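Extracellular ligand-binding receptor (Sphaerobacter thermophilus, PDB 4ZPJ) probably captures a small extracellular ligand for an ABC importer, as a substrate-binding protein of the leucine-binding family. Local coordinates at residues 393-398 and 412-417; 176-181 and 284-289; 55-60 and 94-99. All blocks are in the same frame, centred on the assembly; numbering follows the deposited sequence.

Interaction 1: residues 393-398 and 412-417. With ZN (zinc ion), chain D.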
# COMPACT_ATOMS: atom_id res chain seq x y z
N THR A 393 11.65 -3.29 -0.21
CA THR A 393 11.98 -3.92 1.04
C THR A 393 10.67 -3.99 1.83
O THR A 393 10.02 -2.97 2.00
CB THR A 393 13.10 -3.13 1.76
OG1 THR A 393 14.33 -3.23 0.99
CG2 THR A 393 13.38 -3.65 3.18
N ILE A 394 10.24 -5.18 2.24
CA ILE A 394 9.07 -5.31 3.09
C ILE A 394 9.55 -5.42 4.55
O ILE A 394 10.51 -6.12 4.79
CB ILE A 394 8.26 -6.55 2.73
CG1 ILE A 394 7.81 -6.48 1.27
CG2 ILE A 394 7.08 -6.74 3.69
CD1 ILE A 394 6.92 -5.27 0.95
N LEU A 395 8.85 -4.75 5.49
CA LEU A 395 9.21 -4.70 6.90
C LEU A 395 8.32 -5.62 7.64
O LEU A 395 7.11 -5.54 7.50
CB LEU A 395 9.10 -3.29 7.48
CG LEU A 395 9.92 -2.28 6.64
CD1 LEU A 395 9.61 -0.83 6.95
CD2 LEU A 395 11.41 -2.47 6.65
N LEU A 396 8.91 -6.55 8.38
CA LEU A 396 8.15 -7.33 9.34
C LEU A 396 8.18 -6.63 10.69
O LEU A 396 9.25 -6.46 11.26
CB LEU A 396 8.75 -8.70 9.55
CG LEU A 396 8.27 -9.86 8.72
CD1 LEU A 396 8.78 -11.06 9.48
CD2 LEU A 396 6.77 -10.01 8.55
N CYS A 397 7.01 -6.36 11.23
CA CYS A 397 6.90 -5.56 12.40
C CYS A 397 6.07 -6.20 13.52
O CYS A 397 5.32 -7.17 13.32
CB CYS A 397 6.24 -4.28 12.03
SG CYS A 397 7.26 -3.24 10.99
N ARG A 398 6.23 -5.64 14.70
CA ARG A 398 5.44 -6.01 15.83
C ARG A 398 4.98 -4.75 16.50
O ARG A 398 5.79 -3.78 16.64
CB ARG A 398 6.27 -6.81 16.81
CG ARG A 398 5.41 -7.35 17.94
CD ARG A 398 6.20 -8.35 18.78
NE ARG A 398 7.42 -7.75 19.30
CZ ARG A 398 8.38 -8.43 19.95
NH1 ARG A 398 8.22 -9.73 20.14
NH2 ARG A 398 9.48 -7.80 20.40
N VAL A 412 11.12 -5.92 13.14
CA VAL A 412 11.89 -7.07 13.65
C VAL A 412 12.76 -7.73 12.58
O VAL A 412 13.79 -8.33 12.91
CB VAL A 412 11.03 -8.12 14.41
CG1 VAL A 412 10.27 -7.48 15.56
CG2 VAL A 412 10.03 -8.81 13.54
N ASP A 413 12.39 -7.54 11.32
CA ASP A 413 13.04 -8.19 10.23
C ASP A 413 12.67 -7.51 8.91
O ASP A 413 11.61 -6.82 8.80
CB ASP A 413 12.64 -9.64 10.16
CG ASP A 413 13.72 -10.54 9.59
OD1 ASP A 413 14.84 -10.08 9.29
OD2 ASP A 413 13.44 -11.74 9.49
N ARG A 414 13.58 -7.64 7.95
CA ARG A 414 13.45 -7.03 6.66
C ARG A 414 13.56 -8.06 5.57
O ARG A 414 14.39 -8.96 5.66
CB ARG A 414 14.56 -6.09 6.49
CG ARG A 414 14.34 -4.74 7.12
CD ARG A 414 15.52 -3.80 6.81
NE ARG A 414 15.26 -2.69 7.69
CZ ARG A 414 15.85 -2.45 8.85
NH1 ARG A 414 16.88 -3.21 9.28
NH2 ARG A 414 15.45 -1.38 9.52
N ILE A 415 12.73 -7.94 4.53
CA ILE A 415 12.79 -8.82 3.32
C ILE A 415 13.05 -7.88 2.16
O ILE A 415 12.17 -7.12 1.76
CB ILE A 415 11.50 -9.65 3.07
CG1 ILE A 415 11.14 -10.54 4.26
CG2 ILE A 415 11.67 -10.60 1.90
CD1 ILE A 415 10.39 -9.85 5.36
N PRO A 416 14.28 -7.83 1.66
CA PRO A 416 14.65 -6.93 0.52
C PRO A 416 14.17 -7.48 -0.83
O PRO A 416 13.93 -8.70 -0.98
CB PRO A 416 16.19 -6.96 0.53
CG PRO A 416 16.53 -8.28 1.14
CD PRO A 416 15.46 -8.55 2.18
N ASP A 417 14.01 -6.59 -1.78
CA ASP A 417 13.81 -6.99 -3.17
C ASP A 417 12.65 -7.96 -3.33
O ASP A 417 12.69 -8.91 -4.09
CB ASP A 417 15.09 -7.56 -3.74
CG ASP A 417 16.29 -6.58 -3.57
OD1 ASP A 417 16.53 -5.68 -4.36
OD2 ASP A 417 17.09 -6.80 -2.68
ZN ZN D . 17.89 -4.58 -3.42
O HOH W 1 14.78 -3.74 -1.52
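Ile-394 and Ile-415 face each other as an antiparallel hydrogen-bonded pair of the hairpin made by strands 390-401 and 407-418, the segment axes running at 160° to each other and 4.5 Å apart at closest. Their mutual bonds, Ile-394 N to Ile-415 O and Ile-415 N to Ile-394 O, set the register. At the other end it slips by one residue: Val-412 and Asp-413 both face Leu-396, a classic beta bulge. Leu-396 O takes a bond from Val-412 N at 2.7 Å and a weak one from Asp-413 N at 3.3 Å, while Leu-396 N donates to Asp-413 O.

On the face of Ile-394, Leu-396, Asp-413 and Ile-415, CD1 of Ile-415 crosses to CG of Leu-396 at 4.0 Å. Helix 180-188 covers the apolar side chains here through Pro-181, Ala-182 and Tyr-185. On the other face, CD2 of Leu-395 lies alongside the extended Arg-414 chain, 3.7 Å from its CG. That chain carries the guanidinium on to Asp-314, in a salt bridge, and to Asn-313. Thr-393 has CG2 anti to its N and OG1 beside it (chi1 -67°), which leaves OG1 near Pro-416 and 2.6 Å from a water; the same water accepts from Asp-417 N.

The chain turns a corner at Asp-417, whose carboxylate binds a zinc ion unevenly, OD1 at 2.0 Å and OD2 at 2.5 Å. The helix-covered face is therefore mixed, its hydrocarbon beside Asp-413 and a second zinc ion, while at the corner the metal and the weak bond from Arg-382 to OD1 would both be expected to offset the charge of Asp-417.

Interaction 2: residues 176-181 and 284-289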
# COMPACT_ATOMS: atom_id res chain seq x y z
N GLY A 176 -1.68 -7.97 -1.27
CA GLY A 176 -1.01 -9.08 -0.67
C GLY A 176 0.51 -9.00 -0.58
O GLY A 176 1.16 -9.83 0.11
N GLN A 177 1.12 -8.05 -1.27
CA GLN A 177 2.59 -8.06 -1.44
C GLN A 177 3.34 -7.78 -0.13
O GLN A 177 4.43 -8.28 0.03
CB GLN A 177 2.99 -7.05 -2.55
CG GLN A 177 4.47 -6.92 -2.86
CD GLN A 177 4.79 -5.98 -4.03
OE1 GLN A 177 3.90 -5.43 -4.61
NE2 GLN A 177 6.09 -5.81 -4.35
N TYR A 178 2.79 -6.98 0.78
CA TYR A 178 3.47 -6.71 2.02
C TYR A 178 3.07 -7.68 3.13
O TYR A 178 3.81 -7.84 4.09
CB TYR A 178 3.37 -5.22 2.44
CG TYR A 178 2.03 -4.71 2.63
CD1 TYR A 178 1.32 -5.04 3.79
CD2 TYR A 178 1.42 -3.88 1.68
CE1 TYR A 178 0.03 -4.61 3.97
CE2 TYR A 178 0.13 -3.44 1.87
CZ TYR A 178 -0.56 -3.81 3.03
OH TYR A 178 -1.82 -3.40 3.32
N ASP A 179 1.97 -8.40 2.94
CA ASP A 179 1.59 -9.47 3.84
C ASP A 179 2.19 -10.86 3.53
O ASP A 179 2.37 -11.67 4.44
CB ASP A 179 0.05 -9.54 3.93
CG ASP A 179 -0.52 -8.30 4.62
OD1 ASP A 179 0.17 -7.84 5.60
OD2 ASP A 179 -1.61 -7.77 4.20
N ALA A 180 2.50 -11.15 2.29
CA ALA A 180 2.95 -12.46 1.93
C ALA A 180 4.22 -12.86 2.69
O ALA A 180 4.31 -13.99 3.13
CB ALA A 180 3.19 -12.51 0.46
N PRO A 181 5.18 -11.94 2.90
CA PRO A 181 6.40 -12.38 3.68
C PRO A 181 6.12 -12.78 5.11
O PRO A 181 6.90 -13.53 5.71
CB PRO A 181 7.33 -11.13 3.64
CG PRO A 181 6.88 -10.42 2.37
CD PRO A 181 5.35 -10.56 2.41
N SER A 284 -2.92 -8.24 8.99
CA SER A 284 -2.36 -7.52 7.87
C SER A 284 -1.74 -6.23 8.38
O SER A 284 -2.28 -5.57 9.30
CB SER A 284 -3.45 -7.19 6.86
OG SER A 284 -3.05 -6.12 6.03
N GLY A 285 -0.65 -5.82 7.73
CA GLY A 285 -0.07 -4.52 7.99
C GLY A 285 -1.03 -3.38 7.84
O GLY A 285 -0.95 -2.38 8.53
N ALA A 286 -2.01 -3.53 6.96
CA ALA A 286 -3.05 -2.49 6.85
C ALA A 286 -3.90 -2.33 8.12
O ALA A 286 -4.40 -1.22 8.46
CB ALA A 286 -3.94 -2.81 5.67
N ASP A 287 -4.05 -3.43 8.84
CA ASP A 287 -4.99 -3.48 9.96
C ASP A 287 -4.35 -2.86 11.19
O ASP A 287 -5.02 -2.54 12.15
CB ASP A 287 -5.43 -4.93 10.28
CG ASP A 287 -6.57 -5.49 9.34
OD1 ASP A 287 -6.48 -5.35 8.09
OD2 ASP A 287 -7.54 -6.10 9.90
N VAL A 288 -3.02 -2.72 11.20
CA VAL A 288 -2.36 -2.07 12.34
C VAL A 288 -1.63 -0.78 11.90
O VAL A 288 -0.65 -0.33 12.52
CB VAL A 288 -1.41 -3.04 13.07
CG1 VAL A 288 -2.21 -4.15 13.74
CG2 VAL A 288 -0.35 -3.61 12.15
N ASP A 289 -2.11 -0.18 10.82
CA ASP A 289 -1.55 1.06 10.32
C ASP A 289 -1.59 2.14 11.39
O ASP A 289 -2.52 2.20 12.21
CB ASP A 289 -2.32 1.56 9.09
CG ASP A 289 -1.68 2.85 8.46
OD1 ASP A 289 -0.52 2.78 8.02
OD2 ASP A 289 -2.32 3.93 8.42
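Asp-179, in the approach to helix 180-188, reaches across to an ST turn that opens the loop after strand 281-283, in which Ser-284 OG accepts from Ala-286 N at 2.9 Å.

The polar part is a two-pronged grip by one carboxylate. Gly-285 N points at the syn lone pair of Asp-179 OD1, at 3.0 Å and nearly straight (166°). The Ser-284 hydroxyl donates to OD2 at 2.9 Å, also on the syn side but 20° out of the carboxylate plane. Because a chi1 of 159° swings OG away from the backbone N of Ser-284, the hydroxyl can donate to the aspartate while accepting from Ala-286 N. Two bonds to different oxygens should fix the rotation of the carboxylate, and an alanine at Asp-179 would probably leave Gly-285 N and the serine hydroxyl without their acceptors in a buried place. Glu-208 lies close to OD2 as a like charge, so the ionisation of this pair may be coupled.

Packing is supplied by Tyr-178, whose ring packs edge-to-face with Phe-173. Its own edge meets Gly-285 N and Ser-284 OG, with CE1 4.0 Å from each. A side chain at Gly-285 would point toward this ring, and its CB would lie only 3.3 Å from CE1, consistent with the glycine found there. At the far end of the ring, Tyr-178 OH comes within 3.2 Å of Ala-286 CB.

Interaction 3: residues 55-60 and 94-99. With ZN (zinc ion), chain L; ZN (zinc ion), chain H.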
# COMPACT_ATOMS: atom_id res chain seq x y z
N ILE A 55 5.85 21.97 -16.38
CA ILE A 55 5.71 20.55 -16.43
C ILE A 55 4.39 20.26 -15.79
O ILE A 55 4.22 20.50 -14.62
CB ILE A 55 6.86 19.90 -15.67
CG1 ILE A 55 8.17 20.13 -16.42
CG2 ILE A 55 6.65 18.40 -15.50
CD1 ILE A 55 9.39 19.62 -15.66
N ARG A 56 3.43 19.77 -16.55
CA ARG A 56 2.10 19.53 -16.03
C ARG A 56 1.84 18.08 -15.64
O ARG A 56 1.89 17.17 -16.45
CB ARG A 56 1.06 19.99 -17.04
CG ARG A 56 0.87 21.50 -17.13
CD ARG A 56 -0.16 21.87 -18.21
NE ARG A 56 0.14 21.21 -19.49
CZ ARG A 56 0.97 21.66 -20.43
NH1 ARG A 56 1.58 22.84 -20.27
NH2 ARG A 56 1.20 20.93 -21.54
N ILE A 57 1.51 17.89 -14.38
CA ILE A 57 1.30 16.62 -13.83
C ILE A 57 -0.09 16.46 -13.23
O ILE A 57 -0.47 17.19 -12.31
CB ILE A 57 2.29 16.40 -12.71
CG1 ILE A 57 3.70 16.46 -13.28
CG2 ILE A 57 2.02 15.06 -12.08
CD1 ILE A 57 4.76 16.48 -12.21
N GLY A 58 -0.83 15.50 -13.72
CA GLY A 58 -2.19 15.27 -13.24
C GLY A 58 -2.15 14.40 -12.02
O GLY A 58 -1.32 13.51 -11.93
N VAL A 59 -3.03 14.66 -11.08
CA VAL A 59 -3.17 13.79 -9.93
C VAL A 59 -4.63 13.45 -9.80
O VAL A 59 -5.50 14.36 -9.66
CB VAL A 59 -2.70 14.49 -8.66
CG1 VAL A 59 -2.91 13.61 -7.42
CG2 VAL A 59 -1.24 14.91 -8.83
N LEU A 60 -4.92 12.17 -9.90
CA LEU A 60 -6.32 11.70 -9.80
C LEU A 60 -6.39 10.92 -8.50
O LEU A 60 -5.69 9.90 -8.33
CB LEU A 60 -6.66 10.75 -10.94
CG LEU A 60 -8.11 10.20 -10.91
CD1 LEU A 60 -9.07 11.27 -11.40
CD2 LEU A 60 -8.28 8.97 -11.80
N VAL A 94 7.07 22.77 -12.02
CA VAL A 94 6.01 21.77 -12.02
C VAL A 94 4.69 22.43 -11.66
O VAL A 94 4.65 23.32 -10.82
CB VAL A 94 6.25 20.67 -10.98
CG1 VAL A 94 5.13 19.64 -11.02
CG2 VAL A 94 7.56 19.97 -11.22
N GLU A 95 3.60 22.02 -12.29
CA GLU A 95 2.31 22.31 -11.73
C GLU A 95 1.43 21.07 -11.61
O GLU A 95 1.16 20.37 -12.58
CB GLU A 95 1.59 23.46 -12.45
CG GLU A 95 1.38 23.29 -13.94
CD GLU A 95 0.73 24.51 -14.58
OE1 GLU A 95 -0.37 24.34 -15.16
OE2 GLU A 95 1.29 25.64 -14.50
N LEU A 96 1.01 20.82 -10.39
CA LEU A 96 0.08 19.77 -10.09
C LEU A 96 -1.35 20.17 -10.37
O LEU A 96 -1.81 21.15 -9.86
CB LEU A 96 0.17 19.47 -8.63
CG LEU A 96 1.48 18.91 -8.18
CD1 LEU A 96 1.32 18.55 -6.71
CD2 LEU A 96 1.88 17.72 -9.01
N ILE A 97 -2.05 19.39 -11.17
CA ILE A 97 -3.46 19.57 -11.41
C ILE A 97 -4.16 18.38 -10.73
O ILE A 97 -3.97 17.22 -11.12
CB ILE A 97 -3.81 19.64 -12.92
CG1 ILE A 97 -3.28 20.94 -13.55
CG2 ILE A 97 -5.34 19.71 -13.10
CD1 ILE A 97 -1.91 20.81 -14.12
N ILE A 98 -4.91 18.68 -9.67
CA ILE A 98 -5.48 17.67 -8.81
C ILE A 98 -6.97 17.54 -9.10
O ILE A 98 -7.72 18.52 -9.01
CB ILE A 98 -5.31 17.99 -7.30
CG1 ILE A 98 -3.90 17.71 -6.76
CG2 ILE A 98 -6.24 17.10 -6.45
CD1 ILE A 98 -2.81 18.56 -7.33
N GLU A 99 -7.40 16.31 -9.40
CA GLU A 99 -8.81 15.98 -9.54
C GLU A 99 -9.28 14.89 -8.58
O GLU A 99 -8.65 13.81 -8.45
CB GLU A 99 -9.08 15.58 -10.97
CG GLU A 99 -8.92 16.75 -11.94
CD GLU A 99 -9.90 17.84 -11.68
OE1 GLU A 99 -10.94 17.54 -11.03
OE2 GLU A 99 -9.67 19.00 -12.13
ZN ZN L . -1.60 26.08 -14.50
ZN ZN H . -11.52 20.04 -11.23
O HOH W 2 -9.64 20.73 -9.96
O HOH W 3 -12.59 19.33 -12.17
O HOH W 4 -0.48 26.75 -13.34
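Ile-57 and Val-94 meet at the densest point of two parallel neighbours in the alpha/beta sheet of the N-terminal lobe: CD1 of Ile-57 crosses CG1 of Val-94 at 3.4 Å, closer than ordinary carbon contact. The segment axes, 4.7 Å apart at closest, differ in direction by 25°. Five backbone bonds alternate from Glu-95 N to Ile-55 O through to Glu-99 N to Val-59 O, the last at 2.7 Å and 176°.

The apolar face continues from this point. Leu-96, with CG beside its N (chi1 -65°), brings CD2 alongside Ile-57 CB at 3.9 Å and near Val-59 CG2, and CG1 of Ile-98 meets Val-59 CB. Helix 68-84 packs on this face through Thr-79, Leu-82 and Leu-75.

On the opposite face, helix 105-117 covers Leu-60, Ile-97 and Glu-99 through Lys-111, Thr-112 and Leu-115; the looser side is the Arg-56 and Glu-95 end. There Arg-56 CG meets Glu-95 CG and OE1, each at 3.7 Å, but the charged ends do not meet: Arg-56 NE stays 5.4 Å from Glu-95 OE1 and bonds instead to Arg-120 O. Glu-95 OE1 binds one zinc ion at 2.2 Å, which also carries a water. Glu-99 holds another with both oxygens, OE2 at 2.3 Å, while Lys-111 bonds to OE1.

Hydrocarbon thus closes one face, whereas on the other the counter-charges, zinc for both glutamates and Lys-111 for Glu-99, would be expected to keep them ionised.

In the fold
From the N terminus, interaction 3 comes first: strand 55-61 runs out through helix 68-84 and the short strand 88-89 before strand 92-100 returns beside it, closing a loop within one sheet. Interaction 2 closes a much longer one, bringing the start of helix 180-188 to the loop after strand 281-283, across 102 intervening residues. Interaction 1 is the short hairpin closure near the C terminus. The three follow in series, neither nesting nor crossing. In space, interactions 1 and 2 touch, Ile-415 CD1 lying 3.7 Å from Pro-181 CB, so the C-terminal hairpin joins the helix start. Interaction 3 stands apart, its centre about 30 Å from that of interaction 2.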